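Local coordinates for ribosome inactivating type 1 protein (Iris hollandica, PDB 3MVG) that belongs to the type 1 ribosome-inactivating proteins, single-chain plant proteins named for their action on ribosomes and built on a mixed alpha-beta fold, at residues F82-L85 and S86-A90; T103-S107 and Y108-Q112; N127-A130 and T131-T135; Q209-G213 and G214-Q218. One frame throughout, in Å; residues are numbered along the deposited sequence.

Contact 1: F82-L85 and S86-A90. Unlike the reference sequence in segment 86-90: Ser86 (reference Ala).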
loop_
_atom_site.group_PDB
_atom_site.type_symbol
_atom_site.label_atom_id
_atom_site.label_comp_id
_atom_site.label_asym_id
_atom_site.label_seq_id
_atom_site.Cartn_x
_atom_site.Cartn_y
_atom_site.Cartn_z
ATOM N N PHE A 82 -29.700 15.601 8.771
ATOM C CA PHE A 82 -28.857 15.539 7.580
ATOM C C PHE A 82 -28.459 16.932 7.104
ATOM O O PHE A 82 -29.211 17.917 7.253
ATOM C CB PHE A 82 -29.539 14.755 6.454
ATOM C CG PHE A 82 -29.452 13.261 6.610
ATOM C CD1 PHE A 82 -30.402 12.568 7.361
ATOM C CD2 PHE A 82 -28.437 12.535 5.980
ATOM C CE1 PHE A 82 -30.333 11.179 7.498
ATOM C CE2 PHE A 82 -28.370 11.144 6.115
ATOM C CZ PHE A 82 -29.316 10.470 6.869
ATOM N N TYR A 83 -27.257 16.987 6.536
ATOM C CA TYR A 83 -26.627 18.173 6.001
ATOM C C TYR A 83 -26.251 17.848 4.573
ATOM O O TYR A 83 -25.521 16.889 4.309
ATOM C CB TYR A 83 -25.392 18.522 6.845
ATOM C CG TYR A 83 -25.790 18.906 8.253
ATOM C CD1 TYR A 83 -25.914 17.947 9.263
ATOM C CD2 TYR A 83 -26.124 20.220 8.552
ATOM C CE1 TYR A 83 -26.331 18.304 10.552
ATOM C CE2 TYR A 83 -26.544 20.587 9.831
ATOM C CZ TYR A 83 -26.646 19.626 10.823
ATOM O OH TYR A 83 -27.061 19.999 12.087
ATOM N N LEU A 84 -26.774 18.638 3.643
ATOM C CA LEU A 84 -26.613 18.384 2.213
ATOM C C LEU A 84 -25.634 19.347 1.603
ATOM O O LEU A 84 -25.681 20.547 1.877
ATOM C CB LEU A 84 -27.956 18.548 1.490
ATOM C CG LEU A 84 -28.940 17.382 1.389
ATOM C CD1 LEU A 84 -28.998 16.468 2.608
ATOM C CD2 LEU A 84 -30.326 17.936 1.057
ATOM N N LEU A 85 -24.756 18.846 0.745
ATOM C CA LEU A 85 -23.974 19.747 -0.096
ATOM C C LEU A 85 -24.944 20.511 -1.012
ATOM O O LEU A 85 -26.071 20.053 -1.268
ATOM C CB LEU A 85 -22.890 18.999 -0.880
ATOM C CG LEU A 85 -21.779 18.401 -0.007
ATOM C CD1 LEU A 85 -20.949 17.425 -0.827
ATOM C CD2 LEU A 85 -20.886 19.471 0.612
ATOM N N SER A 86 -24.524 21.683 -1.483
ATOM C CA SER A 86 -25.457 22.594 -2.155
ATOM C C SER A 86 -26.100 22.007 -3.415
ATOM O O SER A 86 -27.233 22.359 -3.756
ATOM C CB SER A 86 -24.783 23.931 -2.468
ATOM O OG SER A 86 -23.831 23.792 -3.506
ATOM N N ASP A 87 -25.389 21.096 -4.078
ATOM C CA ASP A 87 -25.880 20.487 -5.315
ATOM C C ASP A 87 -26.627 19.163 -5.143
ATOM O O ASP A 87 -27.110 18.593 -6.116
ATOM C CB ASP A 87 -24.757 20.365 -6.363
ATOM C CG ASP A 87 -23.495 19.666 -5.843
ATOM O OD1 ASP A 87 -23.336 19.420 -4.627
ATOM O OD2 ASP A 87 -22.617 19.390 -6.688
ATOM N N THR A 88 -26.761 18.691 -3.908
ATOM C CA THR A 88 -27.378 17.391 -3.665
ATOM C C THR A 88 -28.900 17.464 -3.765
ATOM O O THR A 88 -29.520 18.237 -3.052
ATOM C CB THR A 88 -26.950 16.857 -2.296
ATOM O OG1 THR A 88 -25.528 16.750 -2.290
ATOM C CG2 THR A 88 -27.569 15.502 -2.015
ATOM N N PRO A 89 -29.506 16.647 -4.650
ATOM C CA PRO A 89 -30.964 16.678 -4.756
ATOM C C PRO A 89 -31.656 16.312 -3.445
ATOM O O PRO A 89 -31.219 15.398 -2.729
ATOM C CB PRO A 89 -31.250 15.634 -5.841
ATOM C CG PRO A 89 -30.024 15.647 -6.690
ATOM C CD PRO A 89 -28.904 15.800 -5.695
ATOM N N ALA A 90 -32.708 17.058 -3.126
ATOM C CA ALA A 90 -33.545 16.793 -1.964
ATOM C C ALA A 90 -34.174 15.405 -2.035
ATOM O O ALA A 90 -34.485 14.903 -3.123
ATOM C CB ALA A 90 -34.630 17.854 -1.852
#
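A local turn contact, largely buried, joins Leu84 and Leu85 at the end of strand 81-84 to Thr88 in the loop that runs on to helix 92-95. The chain reverses here through a type I beta turn from Leu85 to Thr88, closed by one backbone bond: Thr88 N donates to Leu85 O at 3.0 Å. The hydrogen lies close to the line between the two atoms (166°), yet the donor stands well above the carbonyl plane, 55° out of it.

Side chains meet round this bond. Leu84 and Thr88 cross at about a right angle, and the branch point CG of the leucine sits 4.1 Å from the methyl CG2 of Thr88. That methyl is put there by the threonine's first torsion (chi1 -59°), which sets CG2 anti to its backbone N and OG1 anti to the carbonyl carbon. The hydroxyl OG1 then lies 3.7 Å from Leu85 CB, while its hydrogen-bond partner is the carbonyl of Val74 in the neighbouring strand 72-78. Asp87, whose CB points away, turns its carboxylate back, bringing OD1 to 3.8 Å from the same Leu85 CB.

Beyond the two segments, Arg101 holds the far limb by a hydrogen bond from NH1 to Thr88 O, and Tyr95 of helix 92-95 packs on both Leu84 and Thr88. A type I turn at the end of an inner strand of the six-stranded mixed sheet, leading into a loop and a short helix, is what this piece of the fold amounts to.

Contact 2: T103-S107 and Y108-Q112. Unlike the reference sequence in segment 103-107: Thr105 (reference Ile).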
loop_
_atom_site.group_PDB
_atom_site.type_symbol
_atom_site.label_atom_id
_atom_site.label_comp_id
_atom_site.label_asym_id
_atom_site.label_seq_id
_atom_site.Cartn_x
_atom_site.Cartn_y
_atom_site.Cartn_z
ATOM N N THR A 103 -23.909 25.804 1.839
ATOM C CA THR A 103 -23.832 26.763 0.735
ATOM C C THR A 103 -22.786 26.403 -0.323
ATOM O O THR A 103 -22.637 27.113 -1.324
ATOM C CB THR A 103 -23.509 28.179 1.243
ATOM O OG1 THR A 103 -22.154 28.222 1.701
ATOM C CG2 THR A 103 -24.456 28.585 2.365
ATOM N N PHE A 104 -22.065 25.305 -0.105
ATOM C CA PHE A 104 -20.997 24.880 -1.011
ATOM C C PHE A 104 -21.187 23.466 -1.541
ATOM O O PHE A 104 -21.869 22.637 -0.925
ATOM C CB PHE A 104 -19.638 24.976 -0.300
ATOM C CG PHE A 104 -19.586 24.246 1.026
ATOM C CD1 PHE A 104 -19.959 24.893 2.203
ATOM C CD2 PHE A 104 -19.179 22.911 1.096
ATOM C CE1 PHE A 104 -19.924 24.222 3.433
ATOM C CE2 PHE A 104 -19.135 22.238 2.318
ATOM C CZ PHE A 104 -19.509 22.897 3.492
ATOM N N THR A 105 -20.579 23.209 -2.695
ATOM C CA THR A 105 -20.514 21.865 -3.243
ATOM C C THR A 105 -19.307 21.129 -2.650
ATOM O O THR A 105 -18.538 21.682 -1.860
ATOM C CB THR A 105 -20.335 21.887 -4.775
ATOM O OG1 THR A 105 -19.015 22.359 -5.080
ATOM C CG2 THR A 105 -21.387 22.759 -5.473
ATOM N N GLY A 106 -19.152 19.877 -3.071
ATOM C CA GLY A 106 -18.050 19.038 -2.634
ATOM C C GLY A 106 -16.783 19.140 -3.464
ATOM O O GLY A 106 -15.845 18.384 -3.232
ATOM N N SER A 107 -16.723 20.062 -4.426
ATOM C CA SER A 107 -15.474 20.226 -5.174
ATOM C C SER A 107 -14.381 20.718 -4.231
ATOM O O SER A 107 -14.664 21.443 -3.277
ATOM C CB SER A 107 -15.640 21.186 -6.352
ATOM O OG SER A 107 -15.671 22.522 -5.898
ATOM N N TYR A 108 -13.134 20.333 -4.482
ATOM C CA TYR A 108 -12.055 20.836 -3.643
ATOM C C TYR A 108 -11.923 22.354 -3.736
ATOM O O TYR A 108 -11.570 22.995 -2.759
ATOM C CB TYR A 108 -10.721 20.154 -3.943
ATOM C CG TYR A 108 -10.679 18.721 -3.476
ATOM C CD1 TYR A 108 -10.839 18.405 -2.128
ATOM C CD2 TYR A 108 -10.483 17.681 -4.377
ATOM C CE1 TYR A 108 -10.810 17.092 -1.684
ATOM C CE2 TYR A 108 -10.448 16.353 -3.940
ATOM C CZ TYR A 108 -10.609 16.080 -2.593
ATOM O OH TYR A 108 -10.584 14.778 -2.160
ATOM N N GLY A 109 -12.222 22.917 -4.906
ATOM C CA GLY A 109 -12.213 24.372 -5.077
ATOM C C GLY A 109 -13.170 25.031 -4.100
ATOM O O GLY A 109 -12.807 25.968 -3.394
ATOM N N ALA A 110 -14.403 24.540 -4.063
ATOM C CA ALA A 110 -15.407 25.083 -3.148
ATOM C C ALA A 110 -15.036 24.815 -1.690
ATOM O O ALA A 110 -15.115 25.708 -0.845
ATOM C CB ALA A 110 -16.766 24.503 -3.448
ATOM N N LEU A 111 -14.635 23.581 -1.386
ATOM C CA LEU A 111 -14.293 23.233 -0.004
ATOM C C LEU A 111 -13.122 24.050 0.518
ATOM O O LEU A 111 -13.161 24.542 1.647
ATOM C CB LEU A 111 -13.984 21.740 0.123
ATOM C CG LEU A 111 -15.147 20.776 -0.080
ATOM C CD1 LEU A 111 -14.603 19.362 -0.255
ATOM C CD2 LEU A 111 -16.119 20.836 1.086
ATOM N N GLN A 112 -12.078 24.182 -0.299
ATOM C CA GLN A 112 -10.887 24.932 0.103
ATOM C C GLN A 112 -11.159 26.423 0.288
ATOM O O GLN A 112 -10.591 27.059 1.177
ATOM C CB GLN A 112 -9.731 24.685 -0.868
ATOM C CG GLN A 112 -9.206 23.258 -0.709
ATOM C CD GLN A 112 -8.217 22.804 -1.771
ATOM O OE1 GLN A 112 -7.528 21.811 -1.575
ATOM N NE2 GLN A 112 -8.160 23.500 -2.903
#
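The ring of Phe104 receives the methyl CD2 of Leu111 obliquely near its CD2-CE2 side, with Phe104 CE2 and Leu111 CD2 3.5 Å apart; the two side chains cross at about a right angle. Chi1 of 53° sets CG of Phe104 between its own N and carbonyl carbon, and CB points toward helix 108-115. The ring of Tyr108 turns instead to helix 146-164, where its OH is hydrogen-bonded to Glu161, and Arg119 makes a cation-pi contact with it.

Ser107 is the N-cap of helix 108-115. Its OG accepts from Ala110 N at 3.0 Å, fairly straight at 163°, while its carbonyl takes the first full helical bond, from Leu111 N to Ser107 O at 2.9 Å, the donor nearly in line with the C=O. The methyl of Ala110 has two hydroxyl oxygens on one side of it, CB lying 3.3 Å from Ser107 OG and 3.5 Å from Thr105 OG1. Ser107 N in turn gives a weak bond of 3.3 Å to Thr105 OG1. A glycerol molecule is hydrogen-bonded to Ser107 OG as well.

The serine hydroxyl thus satisfies an amide of the first helical turn, while the buried Phe104 and Leu111 add apolar packing.

Contact 3: N127-A130 and T131-T135. Unlike the reference sequence in segment 131-135: Thr134 (reference Ser).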
loop_
_atom_site.group_PDB
_atom_site.type_symbol
_atom_site.label_atom_id
_atom_site.label_comp_id
_atom_site.label_asym_id
_atom_site.label_seq_id
_atom_site.Cartn_x
_atom_site.Cartn_y
_atom_site.Cartn_z
ATOM N N ASN A 127 -5.773 10.797 13.891
ATOM C CA ASN A 127 -6.201 11.908 14.739
ATOM C C ASN A 127 -6.987 12.982 13.969
ATOM O O ASN A 127 -8.045 13.390 14.428
ATOM C CB ASN A 127 -5.048 12.491 15.558
ATOM C CG ASN A 127 -4.730 11.660 16.786
ATOM O OD1 ASN A 127 -5.607 11.387 17.606
ATOM N ND2 ASN A 127 -3.470 11.261 16.921
ATOM N N PRO A 128 -6.505 13.409 12.779
ATOM C CA PRO A 128 -7.342 14.313 11.965
ATOM C C PRO A 128 -8.696 13.723 11.614
ATOM O O PRO A 128 -9.690 14.443 11.604
ATOM C CB PRO A 128 -6.484 14.555 10.720
ATOM C CG PRO A 128 -5.088 14.474 11.247
ATOM C CD PRO A 128 -5.113 13.374 12.285
ATOM N N LEU A 129 -8.738 12.421 11.345
ATOM C CA LEU A 129 -9.992 11.735 11.039
ATOM C C LEU A 129 -10.967 11.844 12.223
ATOM O O LEU A 129 -12.128 12.223 12.055
ATOM C CB LEU A 129 -9.713 10.271 10.676
ATOM C CG LEU A 129 -10.706 9.546 9.764
ATOM C CD1 LEU A 129 -10.131 8.223 9.281
ATOM C CD2 LEU A 129 -12.033 9.321 10.461
ATOM N N ALA A 130 -10.478 11.529 13.422
ATOM C CA ALA A 130 -11.284 11.644 14.645
ATOM C C ALA A 130 -11.754 13.077 14.878
ATOM O O ALA A 130 -12.924 13.305 15.177
ATOM C CB ALA A 130 -10.505 11.137 15.847
ATOM N N THR A 131 -10.858 14.037 14.700
ATOM C CA THR A 131 -11.206 15.440 14.898
ATOM C C THR A 131 -12.277 15.901 13.908
ATOM O O THR A 131 -13.200 16.633 14.274
ATOM C CB THR A 131 -9.953 16.306 14.815
ATOM O OG1 THR A 131 -9.101 15.959 15.911
ATOM C CG2 THR A 131 -10.297 17.794 14.886
ATOM N N ALA A 132 -12.174 15.451 12.662
ATOM C CA ALA A 132 -13.154 15.801 11.642
ATOM C C ALA A 132 -14.526 15.234 12.001
ATOM O O ALA A 132 -15.541 15.919 11.852
ATOM C CB ALA A 132 -12.687 15.315 10.269
ATOM N N ILE A 133 -14.561 13.989 12.475
ATOM C CA ILE A 133 -15.819 13.398 12.920
ATOM C C ILE A 133 -16.429 14.202 14.064
ATOM O O ILE A 133 -17.612 14.540 14.030
ATOM C CB ILE A 133 -15.646 11.934 13.365
ATOM C CG1 ILE A 133 -15.178 11.057 12.199
ATOM C CG2 ILE A 133 -16.948 11.396 13.970
ATOM C CD1 ILE A 133 -14.554 9.740 12.682
ATOM N N THR A 134 -15.619 14.515 15.074
ATOM C CA THR A 134 -16.106 15.274 16.235
ATOM C C THR A 134 -16.641 16.636 15.808
ATOM O O THR A 134 -17.685 17.086 16.297
ATOM C CB THR A 134 -15.000 15.469 17.281
ATOM O OG1 THR A 134 -14.570 14.198 17.763
ATOM C CG2 THR A 134 -15.500 16.262 18.460
ATOM N N THR A 135 -15.922 17.288 14.900
ATOM C CA THR A 135 -16.295 18.619 14.436
ATOM C C THR A 135 -17.652 18.590 13.745
ATOM O O THR A 135 -18.532 19.399 14.059
ATOM C CB THR A 135 -15.215 19.206 13.519
ATOM O OG1 THR A 135 -13.987 19.304 14.251
ATOM C CG2 THR A 135 -15.600 20.596 13.038
#
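Leu129 and Ile133, one helical turn apart, cross obliquely on the buried flank of helix 126-138, and their methyl ends press together: Leu129 CD2 to Ile133 CD1 is 3.4 Å, tighter than usual for two carbons, though Leu129 is modelled in two conformers and the closeness is doubtful. With CG anti to the backbone N (chi1 -154°), the leucine's CD2 end comes nearer to the next turn than its CB does. Ile133 turns its CG1 branch the other way, beside its own N, which lays that carbon 3.3 Å from Leu129 O.

Underneath runs the regular i to i+4 ladder of an alpha helix. Thr131 N donates to Asn127 O at 2.9 Å, and the bonds from Ala132 to Pro128, Ile133 to Leu129 and Thr134 to Ala130 follow in step.

On other flanks the threonines bend their hydroxyls back toward the preceding turn. Thr135 OG1 bonds to Thr131 O at 2.8 Å; since Thr135 N bonds to that same oxygen, two donors grip it from opposite faces of its carbonyl plane. Thr134 OG1 has its hydrogen-bond partner in Asp56, beyond the helix. Helix 146-164 packs against Leu129 through Leu158 and against Ala132 and Thr135 through Ser151, while Trp57 rests on Ala130.

Contact 4: Q209-G213 and G214-Q218; sequences QRAEG and GRFLQ
Glu212 and Arg215 face each other as an antiparallel hydrogen-bonded pair, and their backbones make both bonds of the bridge: Glu212 N to Arg215 O at 3.0 Å and Arg215 N to Glu212 O at 2.9 Å. The second is strongly bent at the acceptor, its donor standing 62° out of the carbonyl plane, and it also closes the type I' turn from Glu212 to Arg215. Gly213 and Gly214 occupy the two corners, both with positive phi.

Beside the bridge, Ala211 backs onto the returning chain, its CA 3.3 Å from Arg215 O in a CA-H...O contact. The methyl of Ala211 comes to the edge of the Phe216 ring, near its plane, with CB and CD1 4.3 Å apart. Leu217 spreads its two methyls between a basic and an acidic side chain: CD1 lies 3.8 Å from Arg210 NE, and CD2 lies 3.9 Å from Glu212 CD. Arg210 and Leu217 cross at about a right angle, the arginine chain being bent at chi3 (69°). One water accepts from Gly214 N at 2.8 Å and gives a weak bond to Ala211 O, a bridge between the two limbs.

Further out, Arg215 forms a salt bridge with Asp234, and Phe216 packs among Leu204 and Val208 of helix 201-210 and Ala238 of helix 235-240. A type I' turn with glycine at both corners, closed by a single antiparallel bridge, here leads from helix 201-210 into strand 215-223 of the small antiparallel sheet.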
loop_
_atom_site.group_PDB
_atom_site.type_symbol
_atom_site.label_atom_id
_atom_site.label_comp_id
_atom_site.label_asym_id
_atom_site.label_seq_id
_atom_site.Cartn_x
_atom_site.Cartn_y
_atom_site.Cartn_z
ATOM N N GLN A 209 -11.019 2.018 -19.288
ATOM C CA GLN A 209 -12.178 1.472 -20.002
ATOM C C GLN A 209 -12.026 1.473 -21.525
ATOM O O GLN A 209 -12.607 0.620 -22.198
ATOM C CB GLN A 209 -13.474 2.162 -19.572
ATOM C CG GLN A 209 -13.914 1.739 -18.178
ATOM C CD GLN A 209 -14.895 2.696 -17.562
ATOM O OE1 GLN A 209 -16.098 2.606 -17.788
ATOM N NE2 GLN A 209 -14.384 3.629 -16.769
ATOM N N ARG A 210 -11.235 2.403 -22.055
ATOM C CA ARG A 210 -11.048 2.537 -23.507
ATOM C C ARG A 210 -9.773 1.866 -24.007
ATOM O O ARG A 210 -9.514 1.840 -25.220
ATOM C CB ARG A 210 -11.017 4.011 -23.903
ATOM C CG ARG A 210 -12.265 4.788 -23.553
ATOM C CD ARG A 210 -12.246 6.149 -24.214
ATOM N NE ARG A 210 -12.402 6.031 -25.664
ATOM C CZ ARG A 210 -12.665 7.045 -26.486
ATOM N NH1 ARG A 210 -12.806 8.279 -26.014
ATOM N NH2 ARG A 210 -12.791 6.823 -27.787
ATOM N N ALA A 211 -8.973 1.317 -23.097
ATOM C CA ALA A 211 -7.673 0.756 -23.462
ATOM C C ALA A 211 -7.811 -0.408 -24.442
ATOM O O ALA A 211 -8.787 -1.160 -24.397
ATOM C CB ALA A 211 -6.920 0.317 -22.225
ATOM N N GLU A 212 -6.827 -0.529 -25.329
ATOM C CA GLU A 212 -6.794 -1.597 -26.324
ATOM C C GLU A 212 -5.564 -2.441 -26.081
ATOM O O GLU A 212 -4.443 -1.929 -26.068
ATOM C CB GLU A 212 -6.799 -1.013 -27.737
ATOM C CG GLU A 212 -8.153 -0.436 -28.113
ATOM C CD GLU A 212 -8.179 0.219 -29.477
ATOM O OE1 GLU A 212 -7.179 0.121 -30.216
ATOM O OE2 GLU A 212 -9.210 0.835 -29.803
ATOM N N GLY A 213 -5.782 -3.733 -25.853
ATOM C CA GLY A 213 -4.714 -4.624 -25.423
ATOM C C GLY A 213 -4.030 -4.108 -24.167
ATOM O O GLY A 213 -2.829 -4.295 -23.985
ATOM N N GLY A 214 -4.806 -3.442 -23.307
ATOM C CA GLY A 214 -4.286 -2.856 -22.074
ATOM C C GLY A 214 -3.573 -1.523 -22.234
ATOM O O GLY A 214 -3.236 -0.886 -21.239
ATOM N N ARG A 215 -3.344 -1.089 -23.472
ATOM C CA ARG A 215 -2.620 0.161 -23.727
ATOM C C ARG A 215 -3.571 1.345 -23.810
ATOM O O ARG A 215 -4.595 1.287 -24.491
ATOM C CB ARG A 215 -1.791 0.073 -25.020
ATOM C CG ARG A 215 -0.698 -1.010 -25.030
ATOM C CD ARG A 215 0.467 -0.688 -24.097
ATOM N NE ARG A 215 1.152 0.555 -24.460
ATOM C CZ ARG A 215 2.094 1.144 -23.725
ATOM N NH1 ARG A 215 2.482 0.615 -22.569
ATOM N NH2 ARG A 215 2.648 2.271 -24.150
ATOM N N PHE A 216 -3.230 2.426 -23.114
ATOM C CA PHE A 216 -4.053 3.635 -23.127
ATOM C C PHE A 216 -4.045 4.294 -24.503
ATOM O O PHE A 216 -2.990 4.428 -25.130
ATOM C CB PHE A 216 -3.507 4.660 -22.131
ATOM C CG PHE A 216 -3.856 4.395 -20.683
ATOM C CD1 PHE A 216 -4.504 3.228 -20.275
ATOM C CD2 PHE A 216 -3.488 5.329 -19.716
ATOM C CE1 PHE A 216 -4.805 3.021 -18.921
ATOM C CE2 PHE A 216 -3.782 5.129 -18.372
ATOM C CZ PHE A 216 -4.438 3.980 -17.973
ATOM N N LEU A 217 -5.211 4.738 -24.951
ATOM C CA LEU A 217 -5.298 5.566 -26.155
ATOM C C LEU A 217 -4.611 6.915 -25.938
ATOM O O LEU A 217 -3.972 7.451 -26.849
ATOM C CB LEU A 217 -6.754 5.775 -26.570
ATOM C CG LEU A 217 -7.652 4.554 -26.807
ATOM C CD1 LEU A 217 -9.049 5.018 -27.199
ATOM C CD2 LEU A 217 -7.083 3.596 -27.856
ATOM N N GLN A 218 -4.748 7.457 -24.730
ATOM C CA GLN A 218 -4.139 8.729 -24.362
ATOM C C GLN A 218 -3.383 8.575 -23.044
ATOM O O GLN A 218 -3.993 8.584 -21.967
ATOM C CB GLN A 218 -5.200 9.831 -24.250
ATOM C CG GLN A 218 -5.882 10.201 -25.564
ATOM C CD GLN A 218 -4.922 10.754 -26.611
ATOM O OE1 GLN A 218 -3.960 11.461 -26.290
ATOM N NE2 GLN A 218 -5.191 10.440 -27.875
HETATM O O HOH W 1 -7.643 -3.464 -23.184
#

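In the fold
Contacts 1 and 2 touch: Ser86 N probably bonds to Phe104 O at 2.9 Å, and Ser86 and Asp87 pack on Thr105, so the turn after strand 81-84 rests on the loop that starts helix 108-115. Contact 1 is mostly buried; contacts 2 and 3 are partly so; helices 108-115 and 126-138 both pack on helix 146-164, and the two contacts do not touch, their nearest atoms being about 11 Å apart. Contact 4 is a surface turn, its centre about 40 Å from that of contact 3, across the chain's centre. Apolar packing marks the inward faces of the first three; contact 4 adds a water and charged side chains flanking a leucine, with Phe216 as its one buried residue.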